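Local coordinates for Lmo0305 protein (Listeria monocytogenes, PDB 3PJ0) that is of unknown function but belongs to the pyridoxal-phosphate-dependent proteins with the aminotransferase-like fold, at residues T29-N34 / D250-K255; R91-P96 / S139-E144; L181-P186 / G258-Y263. All coordinates share one frame; numbering follows the deposited sequence. Where two conformers were deposited one is given.

Contact 1: residues T29-N34 / D250-K255; sequences TEALQN and DYYFEK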
loop_
_atom_site.group_PDB
_atom_site.type_symbol
_atom_site.label_atom_id
_atom_site.label_comp_id
_atom_site.label_asym_id
_atom_site.label_seq_id
_atom_site.Cartn_x
_atom_site.Cartn_y
_atom_site.Cartn_z
ATOM N N THR A 29 -1.942 -17.674 -5.370
ATOM C CA THR A 29 -2.843 -18.535 -6.160
ATOM C C THR A 29 -3.543 -19.553 -5.233
ATOM O O THR A 29 -4.747 -19.801 -5.387
ATOM C CB THR A 29 -2.139 -19.209 -7.364
ATOM O OG1 THR A 29 -1.126 -20.086 -6.901
ATOM C CG2 THR A 29 -1.539 -18.165 -8.333
ATOM N N GLU A 30 -2.831 -20.079 -4.236
ATOM C CA GLU A 30 -3.475 -21.002 -3.267
ATOM C C GLU A 30 -4.628 -20.299 -2.538
ATOM O O GLU A 30 -5.728 -20.866 -2.375
ATOM C CB GLU A 30 -2.487 -21.620 -2.240
ATOM C CG GLU A 30 -3.229 -22.500 -1.170
ATOM C CD GLU A 30 -2.322 -23.123 -0.108
ATOM O OE1 GLU A 30 -1.113 -23.313 -0.387
ATOM O OE2 GLU A 30 -2.828 -23.447 0.998
ATOM N N ALA A 31 -4.393 -19.055 -2.113
ATOM C CA ALA A 31 -5.420 -18.303 -1.407
ATOM C C ALA A 31 -6.653 -18.038 -2.270
ATOM O O ALA A 31 -7.752 -17.894 -1.730
ATOM C CB ALA A 31 -4.854 -16.950 -0.873
ATOM N N LEU A 32 -6.477 -17.964 -3.581
ATOM C CA LEU A 32 -7.595 -17.659 -4.494
ATOM C C LEU A 32 -8.362 -18.888 -4.970
ATOM O O LEU A 32 -9.338 -18.754 -5.697
ATOM C CB LEU A 32 -7.109 -16.888 -5.705
ATOM C CG LEU A 32 -6.545 -15.497 -5.426
ATOM C CD1 LEU A 32 -6.069 -14.880 -6.767
ATOM C CD2 LEU A 32 -7.583 -14.643 -4.727
ATOM N N GLN A 33 -7.944 -20.081 -4.542
ATOM C CA GLN A 33 -8.586 -21.306 -5.036
ATOM C C GLN A 33 -10.071 -21.335 -4.776
ATOM O O GLN A 33 -10.838 -21.745 -5.654
ATOM C CB GLN A 33 -7.913 -22.559 -4.445
ATOM C CG GLN A 33 -6.515 -22.771 -5.044
ATOM C CD GLN A 33 -5.813 -23.993 -4.541
ATOM O OE1 GLN A 33 -6.032 -24.440 -3.414
ATOM N NE2 GLN A 33 -4.880 -24.521 -5.375
ATOM N N ASN A 34 -10.471 -20.960 -3.562
ATOM C CA ASN A 34 -11.895 -21.030 -3.188
ATOM C C ASN A 34 -12.701 -19.753 -3.430
ATOM O O ASN A 34 -13.867 -19.685 -3.052
ATOM C CB ASN A 34 -12.070 -21.479 -1.725
ATOM C CG ASN A 34 -11.640 -20.406 -0.714
ATOM O OD1 ASN A 34 -11.049 -19.409 -1.076
ATOM N ND2 ASN A 34 -11.937 -20.638 0.576
ATOM N N ASP A 250 -6.990 -13.205 5.074
ATOM C CA ASP A 250 -8.081 -14.036 5.653
ATOM C C ASP A 250 -7.818 -15.541 5.445
ATOM O O ASP A 250 -7.979 -16.347 6.367
ATOM C CB ASP A 250 -9.411 -13.606 5.067
ATOM C CG ASP A 250 -10.591 -13.964 5.958
ATOM O OD1 ASP A 250 -10.404 -14.233 7.168
ATOM O OD2 ASP A 250 -11.719 -13.980 5.428
ATOM N N TYR A 251 -7.346 -15.913 4.263
ATOM C CA TYR A 251 -7.052 -17.326 3.970
ATOM C C TYR A 251 -6.017 -17.897 4.931
ATOM O O TYR A 251 -6.254 -18.941 5.549
ATOM C CB TYR A 251 -6.567 -17.510 2.495
ATOM C CG TYR A 251 -6.184 -18.918 2.179
ATOM C CD1 TYR A 251 -7.170 -19.884 1.885
ATOM C CD2 TYR A 251 -4.846 -19.319 2.154
ATOM C CE1 TYR A 251 -6.832 -21.185 1.593
ATOM C CE2 TYR A 251 -4.515 -20.615 1.875
ATOM C CZ TYR A 251 -5.523 -21.553 1.598
ATOM O OH TYR A 251 -5.205 -22.867 1.331
ATOM N N TYR A 252 -4.857 -17.237 5.015
ATOM C CA TYR A 252 -3.751 -17.719 5.859
ATOM C C TYR A 252 -4.077 -17.577 7.335
ATOM O O TYR A 252 -3.638 -18.420 8.158
ATOM C CB TYR A 252 -2.412 -17.073 5.448
ATOM C CG TYR A 252 -2.006 -17.625 4.112
ATOM C CD1 TYR A 252 -1.617 -18.952 4.012
ATOM C CD2 TYR A 252 -2.103 -16.885 2.941
ATOM C CE1 TYR A 252 -1.274 -19.496 2.827
ATOM C CE2 TYR A 252 -1.758 -17.442 1.705
ATOM C CZ TYR A 252 -1.375 -18.765 1.661
ATOM O OH TYR A 252 -1.038 -19.420 0.499
ATOM N N PHE A 253 -4.894 -16.569 7.692
ATOM C CA PHE A 253 -5.346 -16.489 9.099
ATOM C C PHE A 253 -6.128 -17.768 9.468
ATOM O O PHE A 253 -5.866 -18.416 10.491
ATOM C CB PHE A 253 -6.217 -15.243 9.329
ATOM C CG PHE A 253 -6.663 -15.082 10.726
ATOM C CD1 PHE A 253 -5.862 -14.463 11.647
ATOM C CD2 PHE A 253 -7.887 -15.572 11.136
ATOM C CE1 PHE A 253 -6.275 -14.356 13.010
ATOM C CE2 PHE A 253 -8.316 -15.446 12.488
ATOM C CZ PHE A 253 -7.491 -14.823 13.404
ATOM N N GLU A 254 -7.073 -18.174 8.617
ATOM C CA GLU A 254 -7.880 -19.348 8.948
ATOM C C GLU A 254 -7.054 -20.628 8.880
ATOM O O GLU A 254 -7.254 -21.551 9.678
ATOM C CB GLU A 254 -9.139 -19.429 8.072
ATOM C CG GLU A 254 -10.170 -18.377 8.376
ATOM C CD GLU A 254 -10.773 -18.530 9.773
ATOM O OE1 GLU A 254 -10.976 -19.676 10.208
ATOM O OE2 GLU A 254 -11.046 -17.508 10.420
ATOM N N LYS A 255 -6.091 -20.660 7.958
ATOM C CA LYS A 255 -5.226 -21.813 7.807
ATOM C C LYS A 255 -4.294 -21.994 8.972
ATOM O O LYS A 255 -4.073 -23.113 9.369
ATOM C CB LYS A 255 -4.370 -21.678 6.552
ATOM C CG LYS A 255 -3.357 -22.813 6.317
ATOM C CD LYS A 255 -2.548 -22.468 5.049
ATOM C CE LYS A 255 -1.406 -23.398 4.809
ATOM N NZ LYS A 255 -1.833 -24.780 4.364
HETATM O O HOH W 1 1.295 -21.107 0.852
HETATM O O HOH W 2 -6.834 -24.058 -0.812
#
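The hydroxyl of Tyr251 is gripped from two directions. It donates a very short hydrogen bond to Glu30, with 2.5 Å between Tyr251 OH and Glu30 OE2. It also accepts a bond from a water, 2.9 Å from Tyr251 OH, and that water also donates to Gln33 OE1. Glu30 reaches the phenol with an extended chain, CG lying anti to the backbone N (chi1 176°). Its OE2 arrives at the ring edge, in the ring plane, while the carboxylate itself stands 83° to that ring. Lys255 adds a long salt bridge to the same oxygen, with NZ 3.8 Å from Glu30 OE2. This charge probably favours an ionised carboxylate.

Nearer the helix backbones, Ala31 CA lies over one face of the Tyr251 ring and makes a CH-pi contact, 3.8 Å from the ring centroid. Ala31 CB packs against Tyr251 CB and, more loosely, Tyr252 CE2. Within the helix, Tyr251 CD2 sits 3.4 Å above the plane of the Tyr252 ring, over its centre. Tyr252 OH is bonded to Val27 O and takes a second bond from a water.

Thr29 and Leu32 also meet the second subunit. The contact is helix-to-helix packing that seats helix 25-31 on helix 243-256 beside the dimer interface, consistent with the dimeric aminotransferase-like fold.

Contact 2: residues R91-P96 / S139-E144; sequences RVAYHP and SSVLIE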
loop_
_atom_site.group_PDB
_atom_site.type_symbol
_atom_site.label_atom_id
_atom_site.label_comp_id
_atom_site.label_asym_id
_atom_site.label_seq_id
_atom_site.Cartn_x
_atom_site.Cartn_y
_atom_site.Cartn_z
ATOM N N ARG A 91 4.912 14.020 22.310
ATOM C CA ARG A 91 5.904 13.076 22.830
ATOM C C ARG A 91 5.219 11.722 23.028
ATOM O O ARG A 91 4.058 11.662 23.448
ATOM C CB ARG A 91 6.531 13.550 24.151
ATOM C CG ARG A 91 7.730 14.513 23.996
ATOM C CD ARG A 91 7.363 15.800 23.354
ATOM N NE ARG A 91 6.314 16.490 24.107
ATOM C CZ ARG A 91 5.668 17.581 23.698
ATOM N NH1 ARG A 91 5.964 18.149 22.529
ATOM N NH2 ARG A 91 4.717 18.106 24.473
ATOM N N VAL A 92 5.926 10.651 22.697
ATOM C CA VAL A 92 5.466 9.267 22.969
ATOM C C VAL A 92 6.612 8.514 23.630
ATOM O O VAL A 92 7.737 9.029 23.666
ATOM C CB VAL A 92 4.999 8.516 21.717
ATOM C CG1 VAL A 92 3.869 9.271 21.047
ATOM C CG2 VAL A 92 6.146 8.291 20.718
ATOM N N ALA A 93 6.358 7.303 24.126
ATOM C CA ALA A 93 7.406 6.525 24.744
ATOM C C ALA A 93 7.328 5.060 24.339
ATOM O O ALA A 93 6.246 4.480 24.239
ATOM C CB ALA A 93 7.371 6.667 26.304
ATOM N N TYR A 94 8.483 4.482 24.075
ATOM C CA TYR A 94 8.556 3.089 23.724
ATOM C C TYR A 94 9.977 2.515 23.868
ATOM O O TYR A 94 10.923 3.253 24.136
ATOM C CB TYR A 94 8.014 2.859 22.326
ATOM C CG TYR A 94 8.598 3.688 21.167
ATOM C CD1 TYR A 94 9.962 3.894 21.011
ATOM C CD2 TYR A 94 7.745 4.186 20.153
ATOM C CE1 TYR A 94 10.466 4.610 19.898
ATOM C CE2 TYR A 94 8.232 4.866 19.055
ATOM C CZ TYR A 94 9.579 5.091 18.922
ATOM O OH TYR A 94 10.024 5.790 17.805
ATOM N N HIS A 95 10.107 1.201 23.683
ATOM C CA HIS A 95 11.387 0.537 23.779
ATOM C C HIS A 95 12.358 1.121 22.717
ATOM O O HIS A 95 11.930 1.461 21.609
ATOM C CB HIS A 95 11.204 -0.972 23.548
ATOM C CG HIS A 95 12.428 -1.793 23.838
ATOM N ND1 HIS A 95 13.421 -1.996 22.913
ATOM C CD2 HIS A 95 12.801 -2.483 24.945
ATOM C CE1 HIS A 95 14.372 -2.752 23.443
ATOM N NE2 HIS A 95 14.017 -3.062 24.680
ATOM N N PRO A 96 13.658 1.241 23.038
ATOM C CA PRO A 96 14.663 1.755 22.083
ATOM C C PRO A 96 14.687 1.069 20.677
ATOM O O PRO A 96 15.060 1.692 19.674
ATOM C CB PRO A 96 15.993 1.455 22.802
ATOM C CG PRO A 96 15.658 1.524 24.219
ATOM C CD PRO A 96 14.279 0.938 24.341
ATOM N N SER A 139 1.808 11.489 25.378
ATOM C CA SER A 139 0.438 11.208 24.950
ATOM C C SER A 139 0.163 9.713 24.957
ATOM O O SER A 139 -0.955 9.283 25.263
ATOM C CB SER A 139 0.145 11.754 23.551
ATOM O OG SER A 139 1.105 11.312 22.605
ATOM N N SER A 140 1.163 8.929 24.553
ATOM C CA SER A 140 1.025 7.487 24.555
ATOM C C SER A 140 2.335 6.739 24.815
ATOM O O SER A 140 3.460 7.286 24.689
ATOM C CB SER A 140 0.473 7.011 23.205
ATOM O OG SER A 140 1.465 7.152 22.231
ATOM N N VAL A 141 2.145 5.491 25.223
ATOM C CA VAL A 141 3.200 4.510 25.381
ATOM C C VAL A 141 2.816 3.422 24.393
ATOM O O VAL A 141 1.627 3.055 24.258
ATOM C CB VAL A 141 3.259 3.950 26.831
ATOM C CG1 VAL A 141 4.144 2.707 26.933
ATOM C CG2 VAL A 141 3.758 5.024 27.777
ATOM N N LEU A 142 3.822 2.895 23.721
ATOM C CA LEU A 142 3.633 1.799 22.766
ATOM C C LEU A 142 4.367 0.614 23.331
ATOM O O LEU A 142 5.507 0.745 23.780
ATOM C CB LEU A 142 4.186 2.183 21.391
ATOM C CG LEU A 142 4.214 1.108 20.281
ATOM C CD1 LEU A 142 4.227 1.807 18.893
ATOM C CD2 LEU A 142 5.391 0.113 20.384
ATOM N N ILE A 143 3.696 -0.539 23.341
ATOM C CA ILE A 143 4.251 -1.804 23.835
ATOM C C ILE A 143 4.230 -2.821 22.687
ATOM O O ILE A 143 3.244 -2.961 21.979
ATOM C CB ILE A 143 3.381 -2.373 24.996
ATOM C CG1 ILE A 143 3.236 -1.354 26.128
ATOM C CG2 ILE A 143 3.874 -3.730 25.432
ATOM C CD1 ILE A 143 4.546 -0.920 26.803
ATOM N N GLU A 144 5.335 -3.530 22.499
ATOM C CA GLU A 144 5.444 -4.566 21.447
ATOM C C GLU A 144 5.480 -5.947 22.134
ATOM O O GLU A 144 6.409 -6.231 22.887
ATOM C CB GLU A 144 6.723 -4.338 20.632
ATOM C CG GLU A 144 6.904 -5.293 19.478
ATOM C CD GLU A 144 8.288 -5.196 18.822
ATOM O OE1 GLU A 144 8.772 -4.063 18.546
ATOM O OE2 GLU A 144 8.859 -6.269 18.589
HETATM O O HOH W 3 7.766 -0.587 23.292
#
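Ala93 joins the two strands through both of its backbone polar atoms. Ala93 N donates to Ser140 O at 3.0 Å, and Ala93 O accepts from Leu142 N at 2.9 Å. The two bonds fall on either side of Val141, the pattern of parallel strands. The second is the straighter, with an N-H...O angle of 162°. Val141 CA adds a CA-H...O contact to Ala93 O. One end is closed by Ser139 N, 3.0 Å from Arg91 O. At the other, a water accepts from His95 N and donates to Leu142 O.

The strands are neighbours in the seven-stranded mixed sheet of the aminotransferase-like large domain, and their directions differ by 26°. Val92 and Ser140 share one face, where Val92 CG1 comes 3.4 Å from Ser140 OG. Ala93 CB and Val141 CG2 meet on the other, at 4.2 Å. Tyr94 CG sits between the backbone N and the carbonyl carbon (chi1 54°). Leu142 CB lies at the edge of the ring, near its plane, and the ring runs away from strand 140-144, with OH hydrogen-bonded to Glu101 OE1.

Strands 115-118 and 173-178 flank the pair. Helix 72-87 packs on Ser139, Ser140 and Leu142, and Ser139 OG bonds to Asn89 O.

Contact 3: residues L181-P186 / G258-Y263; sequences LWEITP and GKMAEY
Trp182 turns its indole away from Met260 and meets it through CB, which lies 4.0 Å from Met260 SE. The indole packs among Ile60, Leu61, Val204 and Ile210, and makes an edge-to-face contact with Phe253. Its NE1 is hydrogen-bonded to Ser205 O, which probably helps fix the rotation of the ring. The second aromatic ring, that of Tyr263, carries Lys259 O over one face, offset toward the rim. Its OH bonds to Asp338.

Met260, modelled as selenomethionine, lies between the two segments and makes most of the contacts. Its CG lies 3.3 Å from Trp182 O. The chain bends at chi2 (-64°), and this turns the selenium back along the backbone of Trp182 and Glu183. Met260 SE then lies 3.9 Å from Glu183 CA and 4.0 Å from Glu183 CG. The Glu183 chain crosses it obliquely and is itself bent at chi2, while its side chain also touches Asn290.

Pro186 makes the rest of the packing. Its CG sits on the backbone at the start of helix 260-275, 3.6 Å from both Met260 C and Ala261 N. It also touches Met260 CB. Pro186 CB meets Ala261 CB more loosely, at 4.3 Å.

No direct hydrogen bond joins the segments. One water spans them instead, donating to Glu183 O and to Met260 O, the latter 2.8 Å away. Two backbone carbonyls are thus satisfied in a largely apolar contact.

The contact sets the first turn of helix 260-275 against the turn that follows strand 173-178 and leads into helix 185-188. Helix 260-275 runs on toward the antiparallel sheet that begins with strand 280-283. This is consistent with the long helical link between large and small domains in the aminotransferase-like fold.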
loop_
_atom_site.group_PDB
_atom_site.type_symbol
_atom_site.label_atom_id
_atom_site.label_comp_id
_atom_site.label_asym_id
_atom_site.label_seq_id
_atom_site.Cartn_x
_atom_site.Cartn_y
_atom_site.Cartn_z
ATOM N N LEU A 181 1.104 -10.657 17.724
ATOM C CA LEU A 181 0.126 -10.974 18.775
ATOM C C LEU A 181 -0.364 -12.425 18.788
ATOM O O LEU A 181 -0.504 -13.035 19.855
ATOM C CB LEU A 181 -1.111 -10.083 18.643
ATOM C CG LEU A 181 -2.248 -10.355 19.641
ATOM C CD1 LEU A 181 -1.805 -10.093 21.120
ATOM C CD2 LEU A 181 -3.444 -9.480 19.240
ATOM N N TRP A 182 -0.670 -12.959 17.624
ATOM C CA TRP A 182 -1.258 -14.283 17.514
ATOM C C TRP A 182 -0.343 -15.341 18.148
ATOM O O TRP A 182 -0.797 -16.284 18.783
ATOM C CB TRP A 182 -1.513 -14.645 16.053
ATOM C CG TRP A 182 -2.144 -13.517 15.217
ATOM C CD1 TRP A 182 -1.549 -12.877 14.170
ATOM C CD2 TRP A 182 -3.438 -12.916 15.360
ATOM N NE1 TRP A 182 -2.391 -11.940 13.631
ATOM C CE2 TRP A 182 -3.550 -11.923 14.351
ATOM C CE3 TRP A 182 -4.509 -13.102 16.238
ATOM C CZ2 TRP A 182 -4.694 -11.112 14.205
ATOM C CZ3 TRP A 182 -5.639 -12.310 16.085
ATOM C CH2 TRP A 182 -5.723 -11.335 15.062
ATOM N N GLU A 183 0.955 -15.127 17.986
ATOM C CA GLU A 183 1.966 -16.044 18.474
ATOM C C GLU A 183 2.122 -16.117 19.995
ATOM O O GLU A 183 2.741 -17.074 20.487
ATOM C CB GLU A 183 3.333 -15.655 17.886
ATOM C CG GLU A 183 3.465 -15.750 16.388
ATOM C CD GLU A 183 3.129 -14.492 15.605
ATOM O OE1 GLU A 183 2.048 -13.920 15.802
ATOM O OE2 GLU A 183 3.948 -14.126 14.725
ATOM N N ILE A 184 1.622 -15.115 20.731
ATOM C CA ILE A 184 1.788 -15.076 22.198
ATOM C C ILE A 184 0.589 -15.572 23.037
ATOM O O ILE A 184 0.718 -15.783 24.238
ATOM C CB ILE A 184 2.214 -13.656 22.687
ATOM C CG1 ILE A 184 1.068 -12.627 22.608
ATOM C CG2 ILE A 184 3.430 -13.170 21.921
ATOM C CD1 ILE A 184 1.421 -11.263 23.116
ATOM N N THR A 185 -0.559 -15.803 22.424
ATOM C CA THR A 185 -1.721 -16.257 23.210
ATOM C C THR A 185 -1.469 -17.611 23.894
ATOM O O THR A 185 -1.880 -17.804 25.027
ATOM C CB THR A 185 -3.037 -16.226 22.413
ATOM O OG1 THR A 185 -3.020 -17.200 21.373
ATOM C CG2 THR A 185 -3.263 -14.846 21.814
ATOM N N PRO A 186 -0.729 -18.538 23.240
ATOM C CA PRO A 186 -0.481 -19.821 23.970
ATOM C C PRO A 186 0.286 -19.672 25.304
ATOM O O PRO A 186 -0.127 -20.244 26.333
ATOM C CB PRO A 186 0.321 -20.657 22.961
ATOM C CG PRO A 186 -0.045 -20.070 21.611
ATOM C CD PRO A 186 -0.238 -18.584 21.850
ATOM N N GLY A 258 -5.006 -21.641 14.167
ATOM C CA GLY A 258 -5.113 -22.778 15.060
ATOM C C GLY A 258 -3.799 -23.492 15.371
ATOM O O GLY A 258 -3.781 -24.440 16.183
ATOM N N LYS A 259 -2.711 -23.076 14.718
ATOM C CA LYS A 259 -1.385 -23.662 14.926
ATOM C C LYS A 259 -0.475 -22.893 15.892
ATOM O O LYS A 259 0.680 -23.292 16.089
ATOM C CB LYS A 259 -0.648 -23.785 13.594
ATOM C CG LYS A 259 -1.346 -24.659 12.562
ATOM C CD LYS A 259 -0.417 -24.938 11.390
ATOM C CE LYS A 259 -1.095 -25.701 10.258
ATOM N NZ LYS A 259 -0.226 -25.784 9.038
HETATM N N MSE A 260 -0.944 -21.795 16.473
HETATM C CA MSE A 260 -0.064 -21.001 17.340
HETATM C C MSE A 260 0.504 -21.810 18.504
HETATM O O MSE A 260 1.693 -21.667 18.822
HETATM C CB MSE A 260 -0.739 -19.696 17.815
HETATM C CG MSE A 260 -1.143 -18.785 16.661
HETATM SE SE MSE A 260 0.396 -18.157 15.664
HETATM C CE MSE A 260 -0.370 -18.181 13.844
ATOM N N ALA A 261 -0.317 -22.636 19.145
ATOM C CA ALA A 261 0.163 -23.488 20.259
ATOM C C ALA A 261 1.208 -24.511 19.790
ATOM O O ALA A 261 2.198 -24.772 20.492
ATOM C CB ALA A 261 -1.000 -24.178 20.953
ATOM N N GLU A 262 0.956 -25.102 18.621
ATOM C CA GLU A 262 1.867 -26.065 17.975
ATOM C C GLU A 262 3.248 -25.427 17.693
ATOM O O GLU A 262 4.303 -26.064 17.898
ATOM C CB GLU A 262 1.240 -26.556 16.658
ATOM C CG GLU A 262 2.172 -27.338 15.766
ATOM C CD GLU A 262 1.611 -27.595 14.370
ATOM O OE1 GLU A 262 0.375 -27.695 14.199
ATOM O OE2 GLU A 262 2.450 -27.739 13.450
ATOM N N TYR A 263 3.234 -24.196 17.171
ATOM C CA TYR A 263 4.482 -23.476 16.866
ATOM C C TYR A 263 5.228 -23.135 18.144
ATOM O O TYR A 263 6.438 -23.179 18.167
ATOM C CB TYR A 263 4.261 -22.148 16.086
ATOM C CG TYR A 263 3.603 -22.228 14.717
ATOM C CD1 TYR A 263 3.690 -23.377 13.917
ATOM C CD2 TYR A 263 2.977 -21.103 14.184
ATOM C CE1 TYR A 263 3.103 -23.403 12.659
ATOM C CE2 TYR A 263 2.414 -21.115 12.925
ATOM C CZ TYR A 263 2.467 -22.258 12.180
ATOM O OH TYR A 263 1.920 -22.231 10.926
HETATM O O HOH W 4 3.352 -19.391 18.689
#

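Contact 2 belongs to the buried central sheet and is built mainly from backbone hydrogen bonds. Contact 3 is also buried, but it relies on apolar side chains and one bridging water. Contact 1 is only partly buried, lies near the second subunit, and is the one with a charged group and a phenol hydroxyl in direct contact. Contacts 1 and 3 use consecutive helices, 243-256 and 260-275, and they touch where Phe253 CE1 lies 3.7 Å from Trp182 CH2. Contact 2 touches neither. Its centre is 34 Å from that of contact 1, across the chain's centre, and its nearest atoms are about 7 Å from contact 3.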